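Local coordinates for protein hydrolase (Rhizobium meliloti, PDB 5HOE) that hydrolyses ester bonds as an octameric carbohydrate acetylesterase, probably removing acetyl groups from acetylated sugars, at residues A[22-27]-A[105-110]. Residues are numbered along the deposited sequence; the frame is centred on the assembly and turned at random.
With PO4 (phosphate ion), chain E.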
loop_
_atom_site.group_PDB
_atom_site.type_symbol
_atom_site.label_atom_id
_atom_site.label_comp_id
_atom_site.label_asym_id
_atom_site.label_seq_id
_atom_site.Cartn_x
_atom_site.Cartn_y
_atom_site.Cartn_z
ATOM N N PHE A 22 -15.659 25.159 6.303
ATOM C CA PHE A 22 -14.531 24.224 6.274
ATOM C C PHE A 22 -13.209 24.987 6.163
ATOM O O PHE A 22 -12.975 25.681 5.169
ATOM C CB PHE A 22 -14.707 23.265 5.095
ATOM C CG PHE A 22 -13.817 22.035 5.150
ATOM C CD1 PHE A 22 -13.966 21.091 6.164
ATOM C CD2 PHE A 22 -12.865 21.791 4.170
ATOM C CE1 PHE A 22 -13.164 19.964 6.207
ATOM C CE2 PHE A 22 -12.071 20.661 4.221
ATOM C CZ PHE A 22 -12.240 19.746 5.232
ATOM N N GLY A 23 -12.348 24.863 7.177
ATOM C CA GLY A 23 -11.144 25.665 7.197
ATOM C C GLY A 23 -10.030 25.137 8.082
ATOM O O GLY A 23 -10.052 23.986 8.555
ATOM N N ASP A 24 -9.050 26.013 8.315
ATOM C CA ASP A 24 -7.848 25.750 9.102
ATOM C C ASP A 24 -7.910 26.558 10.409
ATOM O O ASP A 24 -9.013 26.797 10.920
ATOM C CB ASP A 24 -6.608 25.994 8.239
ATOM C CG ASP A 24 -6.532 27.407 7.690
ATOM O OD1 ASP A 24 -7.077 28.359 8.299
ATOM O OD2 ASP A 24 -5.900 27.558 6.630
ATOM N N SER A 25 -6.741 26.950 10.963
ATOM C CA SER A 25 -6.734 27.713 12.212
ATOM C C SER A 25 -7.488 29.034 12.096
ATOM O O SER A 25 -7.970 29.562 13.114
ATOM C CB SER A 25 -5.302 27.996 12.663
ATOM O OG SER A 25 -4.599 28.722 11.662
ATOM N N LEU A 26 -7.547 29.621 10.896
ATOM C CA LEU A 26 -8.285 30.875 10.766
ATOM C C LEU A 26 -9.767 30.667 11.035
ATOM O O LEU A 26 -10.456 31.602 11.469
ATOM C CB LEU A 26 -8.122 31.474 9.371
ATOM C CG LEU A 26 -6.708 31.679 8.855
ATOM C CD1 LEU A 26 -6.735 32.173 7.404
ATOM C CD2 LEU A 26 -5.949 32.616 9.775
ATOM N N THR A 27 -10.266 29.450 10.793
ATOM C CA THR A 27 -11.660 29.094 11.036
ATOM C C THR A 27 -11.850 28.501 12.429
ATOM O O THR A 27 -12.811 28.851 13.126
ATOM C CB THR A 27 -12.132 28.145 9.930
ATOM O OG1 THR A 27 -12.072 28.837 8.664
ATOM C CG2 THR A 27 -13.554 27.701 10.160
ATOM N N LEU A 105 -9.135 27.687 2.746
ATOM C CA LEU A 105 -7.932 26.885 2.954
ATOM C C LEU A 105 -6.899 27.321 1.930
ATOM O O LEU A 105 -7.230 27.946 0.917
ATOM C CB LEU A 105 -8.234 25.394 2.741
ATOM C CG LEU A 105 -9.023 24.683 3.823
ATOM C CD1 LEU A 105 -9.474 23.271 3.409
ATOM C CD2 LEU A 105 -8.214 24.665 5.099
ATOM N N GLY A 106 -5.651 26.910 2.166
ATOM C CA GLY A 106 -4.569 27.128 1.234
ATOM C C GLY A 106 -3.325 27.692 1.896
ATOM O O GLY A 106 -2.196 27.470 1.430
ATOM N N THR A 107 -3.519 28.423 2.993
ATOM C CA THR A 107 -2.372 29.001 3.683
ATOM C C THR A 107 -1.364 27.926 4.078
ATOM O O THR A 107 -0.151 28.104 3.906
ATOM C CB THR A 107 -2.826 29.774 4.912
ATOM O OG1 THR A 107 -3.743 30.801 4.524
ATOM C CG2 THR A 107 -1.620 30.391 5.628
ATOM N N ASN A 108 -1.842 26.779 4.573
ATOM C CA ASN A 108 -0.887 25.783 5.053
ATOM C C ASN A 108 -0.190 25.061 3.917
ATOM O O ASN A 108 0.938 24.588 4.103
ATOM C CB ASN A 108 -1.551 24.839 6.044
ATOM C CG ASN A 108 -1.914 25.552 7.303
ATOM O OD1 ASN A 108 -1.086 26.302 7.848
ATOM N ND2 ASN A 108 -3.139 25.371 7.770
ATOM N N ASP A 109 -0.798 25.019 2.735
ATOM C CA ASP A 109 -0.113 24.447 1.592
ATOM C C ASP A 109 1.137 25.239 1.193
ATOM O O ASP A 109 1.977 24.709 0.442
ATOM C CB ASP A 109 -1.033 24.457 0.378
ATOM C CG ASP A 109 -2.308 23.627 0.540
ATOM O OD1 ASP A 109 -3.021 23.714 1.577
ATOM O OD2 ASP A 109 -2.640 22.950 -0.454
ATOM N N THR A 110 1.264 26.497 1.634
ATOM C CA THR A 110 2.422 27.327 1.314
ATOM C C THR A 110 3.624 27.059 2.213
ATOM O O THR A 110 4.670 27.688 2.007
ATOM C CB THR A 110 2.090 28.829 1.381
ATOM O OG1 THR A 110 2.017 29.283 2.748
ATOM C CG2 THR A 110 0.786 29.171 0.612
HETATM P P PO4 E . -2.439 27.289 10.853
HETATM O O1 PO4 E . -3.655 26.604 10.297
HETATM O O2 PO4 E . -2.116 28.493 10.008
HETATM O O3 PO4 E . -2.460 27.642 12.319
HETATM O O4 PO4 E . -1.274 26.353 10.887
HETATM O O HOH W 1 -4.752 25.875 4.759
HETATM O O HOH W 2 -6.046 29.175 4.453
#
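The carboxylate of Asp-24 sits between Leu-105 CD2 on one side and Asn-108 ND2 on the other, both oblique to its plane, with two waters donating to OD2. The carboxylate and amide planes are 64° apart. Leu-105 CD1 lies obliquely to the ring of Phe-22, 3.8 Å from Phe-22 CE2. The contact illustrates how SGNH hydrolases build an active site where parallel strands end: the GDSL-type segment 22-27 meets the GxND loop 105-110 beside it. Leu-105 also packs on the backbone after the ring, its CD2 3.5 Å from Gly-23 C. Water 1 accepts from the backbone N of Gly-106 and Asn-108, water 2 from Thr-107 N, binding the polar parts together. With CG between its own backbone N and carbonyl carbon (chi1 58°), Asp-24 also turns OD1 back to cap the helix, accepting from Leu-26 N at 2.9 Å on the anti side. Were Asp-24 replaced by an alanine, Leu-26 N would probably lose its capping acceptor and the two waters the oxygen they share. Ser-25, which with His-209 and Asp-206 forms a probable catalytic triad, lies next to a bound phosphate, probably from the crystallisation liquor. Oxygen O1 of that ion accepts from Ser-25 N and, nearly straight at 168°, from Asn-108 ND2 at 2.9 Å, an arrangement consistent with an oxyanion hole; the same ND2 also donates to Arg-70 O.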